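Local coordinates for putative cell adhesion protein (Parabacteroides distasonis, PDB 3LIU) that probably serves as a pilus (fimbrial) subunit of the FimA/Mfa1 family and takes part in cell adhesion, at residues Val87-Ala92 with Ser212-Thr217; Ile114-Glu119 with Arg173-Ile178; Asn250-Glu253 with Gly259-Thr262. All coordinates share one frame; numbering follows the deposited sequence.

Contact 1. Residues Val87-Ala92 with Ser212-Thr217; sequences VVVANA and SSVAST
V89 and V214 meet through their methyl groups, with the two side chains crossing obliquely. V214 CG2 comes in over the fork of V89, 3.6 Å from V89 CG1 and 3.8 Å from V89 CG2, so one methyl rests against both branches of its partner. V214 CG1 lies between the backbone N and the carbonyl carbon (chi1 72°), which leaves CG2 opposite the N and turned toward V89. On V89, CG1 is the branch opposite the backbone N (chi1 175°), leaving CG2 beside that N but still within touch of the same methyl. A second, looser pair lies next to it: V87 CG2 is 4.0 Å from A215 CB. V87 is modelled in two conformers, so this second contact is less certain.

No hydrogen bond joins the segments, whose nearest CA atoms, those of V89 and V214, are 7.5 Å apart. Strand 82-90 instead uses its backbone within the beta-sheet framework of the transthyretin-like FimA region, bonding to strand 45-52 through G49 and T47 and to strand 127-136 through S129 and M127. The alternation of that strand turns V87 and V89 toward 212-217, while V88 faces the other way and packs on L46. Beyond the end of strand 193-213 the chain becomes irregular and places V214 and A215 against this face.

Helix 106-110 adds to the apolar patch: F109 touches both V87 and V89, and I106 touches V87. The carbonyl of V214 is hydrogen-bonded to S128 OG, and S128 also packs on A215.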
# COMPACT_ATOMS: atom_id res chain seq x y z
N VAL A 87 -7.96 -18.62 -4.45
CA VAL A 87 -7.53 -17.32 -3.96
C VAL A 87 -8.69 -16.32 -4.14
O VAL A 87 -9.45 -16.37 -5.10
CB VAL A 87 -6.21 -16.85 -4.64
CG1 VAL A 87 -6.27 -16.98 -6.18
CG2 VAL A 87 -5.84 -15.41 -4.22
N VAL A 88 -8.82 -15.41 -3.19
CA VAL A 88 -9.89 -14.46 -3.18
C VAL A 88 -9.28 -13.08 -3.22
O VAL A 88 -8.36 -12.77 -2.45
CB VAL A 88 -10.71 -14.61 -1.88
CG1 VAL A 88 -11.88 -13.61 -1.83
CG2 VAL A 88 -11.19 -16.04 -1.76
N VAL A 89 -9.82 -12.25 -4.11
CA VAL A 89 -9.45 -10.86 -4.22
C VAL A 89 -10.66 -9.98 -3.96
O VAL A 89 -11.69 -10.08 -4.62
CB VAL A 89 -8.86 -10.53 -5.64
CG1 VAL A 89 -8.58 -8.98 -5.76
CG2 VAL A 89 -7.57 -11.34 -5.90
N ALA A 90 -10.54 -9.06 -3.02
CA ALA A 90 -11.59 -8.05 -2.78
C ALA A 90 -11.34 -6.79 -3.56
O ALA A 90 -10.20 -6.30 -3.65
CB ALA A 90 -11.70 -7.71 -1.26
N ASN A 91 -12.43 -6.23 -4.10
CA ASN A 91 -12.47 -4.87 -4.63
C ASN A 91 -11.60 -4.67 -5.89
O ASN A 91 -11.04 -3.62 -6.11
CB ASN A 91 -12.09 -3.86 -3.54
CG ASN A 91 -13.05 -3.91 -2.34
OD1 ASN A 91 -14.24 -4.13 -2.52
ND2 ASN A 91 -12.52 -3.76 -1.12
N ALA A 92 -11.45 -5.71 -6.70
CA ALA A 92 -10.72 -5.59 -7.95
C ALA A 92 -11.41 -4.59 -8.88
O ALA A 92 -12.65 -4.65 -9.07
CB ALA A 92 -10.55 -6.94 -8.63
N SER A 212 1.56 -3.20 -8.52
CA SER A 212 1.72 -4.30 -7.54
C SER A 212 1.12 -5.58 -8.11
O SER A 212 0.22 -5.55 -8.96
CB SER A 212 1.01 -3.96 -6.21
OG SER A 212 1.00 -5.06 -5.27
N SER A 213 1.59 -6.72 -7.64
CA SER A 213 0.85 -7.99 -7.84
C SER A 213 -0.44 -7.93 -6.99
O SER A 213 -0.49 -7.26 -5.97
CB SER A 213 1.72 -9.19 -7.42
OG SER A 213 2.80 -9.33 -8.31
N VAL A 214 -1.47 -8.66 -7.39
CA VAL A 214 -2.74 -8.63 -6.69
C VAL A 214 -2.72 -9.50 -5.41
O VAL A 214 -3.43 -9.20 -4.46
CB VAL A 214 -3.92 -9.02 -7.61
CG1 VAL A 214 -3.92 -10.52 -7.96
CG2 VAL A 214 -5.24 -8.58 -6.99
N ALA A 215 -1.94 -10.57 -5.40
CA ALA A 215 -1.94 -11.49 -4.27
C ALA A 215 -0.62 -12.20 -4.17
O ALA A 215 0.15 -12.21 -5.14
CB ALA A 215 -3.09 -12.47 -4.39
N SER A 216 -0.35 -12.76 -2.97
CA SER A 216 0.78 -13.59 -2.67
C SER A 216 0.35 -15.01 -2.28
O SER A 216 -0.77 -15.23 -1.78
CB SER A 216 1.60 -12.99 -1.52
OG SER A 216 0.83 -12.94 -0.34
N THR A 217 1.25 -15.96 -2.45
CA THR A 217 0.99 -17.35 -2.10
C THR A 217 0.72 -17.53 -0.61
O THR A 217 -0.26 -18.21 -0.20
CB THR A 217 2.18 -18.25 -2.47
OG1 THR A 217 2.32 -18.26 -3.89
CG2 THR A 217 1.93 -19.64 -2.00

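Contact 2. Residues Ile114-Glu119 with Arg173-Ile178; sequences INLSDE and RDVASI
D174 receives the tip of I114 at about a right angle. I114 CD1 lies 3.3 Å from D174 OD2 and 3.7 Å from D174 CB, so a methyl abuts both the carboxylate and the carbon that carries it. The I114 chain reaches this far because CG1 sits between the backbone N and the carbonyl carbon (chi1 55°) and CD1 then extends straight on from it. The other oxygen, D174 OD1, is bound by R356 in a salt bridge and by S128 OG, two partners that limit rotation of the group.

V175 follows and makes the broader apolar contact. Its CG1 nestles against the bent chain of E119, 3.8 Å from E119 CG and 4.1 Å from E119 CD, and has L116 CD1 at a looser 4.3 Å on the same segment. E119 folds at chi2 (-69°), which lays its methylenes on V175 while its carboxylate is gripped elsewhere: OE1 by K123 in a salt bridge, OE2 by T126 OG1 and Y285 OH. The two buried acids stay apart, with E119 OE2 6.0 Å from D174 OD2. L116 and E119 are presented by the 3-10 turn 116-118, in which E119 N bonds to L116 O at 2.8 Å.

From A176 the chain continues within the broken strand 172-185, which pairs antiparallel with 282-284, A176 bonding to V284, and parallel with 358-366. On the other segment, strand 113-115 pairs antiparallel with 193-213; helix 94-101 contributes I96 against I114, and Y285 packs on both I114 and V175.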
# COMPACT_ATOMS: atom_id res chain seq x y z
N ILE A 114 -2.02 -4.76 -10.49
CA ILE A 114 -3.06 -3.76 -10.14
C ILE A 114 -2.43 -2.34 -10.19
O ILE A 114 -1.19 -2.22 -10.12
CB ILE A 114 -3.76 -4.06 -8.75
CG1 ILE A 114 -2.71 -4.19 -7.64
CG2 ILE A 114 -4.74 -5.27 -8.92
CD1 ILE A 114 -3.24 -4.49 -6.13
N ASN A 115 -3.26 -1.31 -10.33
CA ASN A 115 -2.82 0.07 -10.56
C ASN A 115 -3.28 1.00 -9.45
O ASN A 115 -4.44 0.98 -9.03
CB ASN A 115 -3.35 0.57 -11.89
CG ASN A 115 -2.94 -0.33 -13.02
OD1 ASN A 115 -1.76 -0.37 -13.41
ND2 ASN A 115 -3.91 -1.09 -13.54
N LEU A 116 -2.34 1.77 -8.94
CA LEU A 116 -2.53 2.55 -7.70
C LEU A 116 -3.62 3.57 -7.83
O LEU A 116 -4.36 3.79 -6.89
CB LEU A 116 -1.21 3.22 -7.25
CG LEU A 116 -1.27 3.94 -5.90
CD1 LEU A 116 -1.72 2.97 -4.75
CD2 LEU A 116 0.13 4.56 -5.51
N SER A 117 -3.77 4.15 -9.02
CA SER A 117 -4.76 5.15 -9.25
C SER A 117 -6.20 4.63 -9.10
O SER A 117 -7.11 5.46 -8.96
CB SER A 117 -4.55 5.81 -10.66
OG SER A 117 -4.73 4.84 -11.67
N ASP A 118 -6.41 3.30 -9.12
CA ASP A 118 -7.69 2.72 -8.77
C ASP A 118 -7.95 2.63 -7.28
O ASP A 118 -9.09 2.33 -6.92
CB ASP A 118 -7.85 1.29 -9.30
CG ASP A 118 -7.88 1.21 -10.82
OD1 ASP A 118 -8.33 2.16 -11.44
OD2 ASP A 118 -7.45 0.20 -11.37
N GLU A 119 -6.96 2.85 -6.42
CA GLU A 119 -7.16 2.57 -4.97
C GLU A 119 -7.80 3.73 -4.20
O GLU A 119 -7.13 4.51 -3.54
CB GLU A 119 -5.85 2.14 -4.30
CG GLU A 119 -5.17 0.96 -4.97
CD GLU A 119 -5.92 -0.37 -4.81
OE1 GLU A 119 -6.98 -0.45 -4.12
OE2 GLU A 119 -5.45 -1.35 -5.43
N ARG A 173 -4.88 -6.29 2.97
CA ARG A 173 -4.84 -5.19 2.01
C ARG A 173 -3.58 -5.26 1.15
O ARG A 173 -2.55 -5.72 1.59
CB ARG A 173 -4.89 -3.84 2.70
CG ARG A 173 -6.19 -3.53 3.43
CD ARG A 173 -6.11 -2.14 4.07
NE ARG A 173 -7.24 -1.82 4.95
CZ ARG A 173 -7.41 -2.26 6.21
NH1 ARG A 173 -6.54 -3.07 6.76
NH2 ARG A 173 -8.46 -1.89 6.93
N ASP A 174 -3.70 -4.77 -0.08
CA ASP A 174 -2.60 -4.72 -1.01
C ASP A 174 -1.89 -3.34 -0.96
O ASP A 174 -0.92 -3.13 -1.66
CB ASP A 174 -3.11 -5.01 -2.44
CG ASP A 174 -3.38 -6.52 -2.72
OD1 ASP A 174 -3.27 -7.38 -1.82
OD2 ASP A 174 -3.68 -6.84 -3.90
N VAL A 175 -2.38 -2.39 -0.14
CA VAL A 175 -1.78 -1.08 -0.02
C VAL A 175 -1.22 -0.90 1.42
O VAL A 175 -1.60 -1.65 2.33
CB VAL A 175 -2.76 0.09 -0.35
CG1 VAL A 175 -3.12 0.14 -1.84
CG2 VAL A 175 -4.02 -0.01 0.50
N ALA A 176 -0.36 0.10 1.58
CA ALA A 176 0.12 0.62 2.88
C ALA A 176 -0.42 2.02 3.04
O ALA A 176 -0.78 2.67 2.04
CB ALA A 176 1.70 0.65 2.95
N SER A 177 -0.47 2.50 4.30
CA SER A 177 -0.96 3.83 4.60
C SER A 177 0.19 4.64 5.14
O SER A 177 0.89 4.15 6.03
CB SER A 177 -2.04 3.75 5.66
OG SER A 177 -2.31 5.05 6.20
N ILE A 178 0.42 5.84 4.60
CA ILE A 178 1.50 6.68 5.08
C ILE A 178 0.92 8.01 5.51
O ILE A 178 0.16 8.66 4.75
CB ILE A 178 2.64 6.90 4.02
CG1 ILE A 178 3.27 5.57 3.61
CG2 ILE A 178 3.73 7.83 4.55
CD1 ILE A 178 4.31 5.66 2.43

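Contact 3. Residues Asn250-Glu253 with Gly259-Thr262; sequences NIDE and GLQT
The long irregular loop between strand 238-240 and strand 262-263 doubles back on itself where E253 meets G259 and D252 meets L260. The direct polar link is a hydrogen bond from G259 N to E253 OE2, 2.9 Å long and nearly straight at 167°. The donor nevertheless stands above the carboxylate, 83° out of its plane, so the backbone N-H points at the flat face of the group. E253 brings its acid here with CG opposite the backbone N (chi1 -165°) and the chain extended beyond it. This residue is deposited in two conformers, so the bond may not be made in every copy of the molecule.

D252 adds a link through a bridging water. The water donates to D252 OD2 and accepts from Q261 N at 2.9 Å, joining the two arms of the loop beside the direct bond; its 2.5 Å distance to D252 OD2 is unusually short, and the exact length is doubtful. The same D252 OD2 has L260 CD1 lying 4.0 Å away, while D252 OD1 accepts from the backbone N of F244, which anchors the acid to an earlier part of the loop.

An Asx turn lies just before: N250 OD1 accepts from D252 N at 2.9 Å, with the donor lifted out of the amide carbonyl plane, and D252 CB points toward the returning arm. The carbonyls D252 O and G259 O, 4.3 Å apart, both accept from K257 NZ, which links the two arms. Beyond L260, the chain enters strand 262-263, which runs parallel to strand 238-240, and T262 bonds there to the backbones of Y238 and V240.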
# COMPACT_ATOMS: atom_id res chain seq x y z
N ASN A 250 16.81 21.87 -13.76
CA ASN A 250 15.90 20.73 -13.59
C ASN A 250 15.79 20.37 -12.14
O ASN A 250 16.65 19.68 -11.60
CB ASN A 250 16.33 19.48 -14.37
CG ASN A 250 15.31 18.32 -14.23
OD1 ASN A 250 14.19 18.50 -13.71
ND2 ASN A 250 15.70 17.12 -14.67
N ILE A 251 14.71 20.79 -11.51
CA ILE A 251 14.52 20.42 -10.13
C ILE A 251 13.51 19.29 -9.92
O ILE A 251 13.20 18.97 -8.77
CB ILE A 251 14.22 21.67 -9.28
CG1 ILE A 251 12.86 22.25 -9.59
CG2 ILE A 251 15.32 22.75 -9.52
CD1 ILE A 251 12.41 23.25 -8.52
N ASP A 252 13.02 18.68 -11.01
CA ASP A 252 12.09 17.54 -10.89
C ASP A 252 12.76 16.21 -10.57
O ASP A 252 12.09 15.20 -10.36
CB ASP A 252 11.21 17.36 -12.15
CG ASP A 252 9.97 16.52 -11.87
OD1 ASP A 252 9.25 16.87 -10.91
OD2 ASP A 252 9.71 15.51 -12.59
N GLU A 253 14.08 16.25 -10.53
CA GLU A 253 14.94 15.11 -10.26
C GLU A 253 16.03 15.65 -9.33
O GLU A 253 16.28 16.88 -9.31
CB GLU A 253 15.52 14.60 -11.58
CG GLU A 253 16.15 13.22 -11.57
CD GLU A 253 16.18 12.57 -12.95
OE1 GLU A 253 15.70 13.22 -13.89
OE2 GLU A 253 16.66 11.41 -13.07
N GLY A 259 14.20 10.13 -12.25
CA GLY A 259 13.24 9.90 -13.31
C GLY A 259 12.03 10.83 -13.39
O GLY A 259 11.61 11.46 -12.40
N LEU A 260 11.45 10.88 -14.58
CA LEU A 260 10.14 11.49 -14.73
C LEU A 260 9.14 10.46 -14.25
O LEU A 260 8.89 9.46 -14.90
CB LEU A 260 9.88 11.88 -16.19
CG LEU A 260 8.52 12.47 -16.61
CD1 LEU A 260 8.19 13.74 -15.84
CD2 LEU A 260 8.51 12.79 -18.15
N GLN A 261 8.55 10.74 -13.11
CA GLN A 261 7.55 9.92 -12.50
C GLN A 261 6.18 10.54 -12.84
O GLN A 261 6.06 11.72 -13.18
CB GLN A 261 7.78 9.91 -10.97
CG GLN A 261 9.17 9.41 -10.61
CD GLN A 261 9.36 9.17 -9.11
OE1 GLN A 261 8.41 9.30 -8.32
NE2 GLN A 261 10.56 8.77 -8.72
N THR A 262 5.14 9.72 -12.74
CA THR A 262 3.78 10.15 -13.06
C THR A 262 3.09 10.82 -11.87
O THR A 262 2.98 10.24 -10.76
CB THR A 262 2.98 8.92 -13.54
OG1 THR A 262 3.64 8.36 -14.69
CG2 THR A 262 1.51 9.28 -13.89
O HOH W 1 8.35 13.44 -12.18

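From the N terminus, the chain opens contact 1 at the end of strand 82-90, passes I114-E119, returns at R173-I178 to close contact 2, and meets S212-T217 only afterwards, so the shorter loop lies wholly within the longer one. The two also touch: S212 O is 2.8 Å from I114 N, a probable hydrogen bond between strands 193-213 and 113-115, and V214 CG2 lies 3.9 Å from I114 CG2. Together they tie strands 82-90 and 172-185 to the sheet containing 193-213. Contact 3 then closes a short local loop in series, its centre about 22 Å from that of contact 2, further along the molecule.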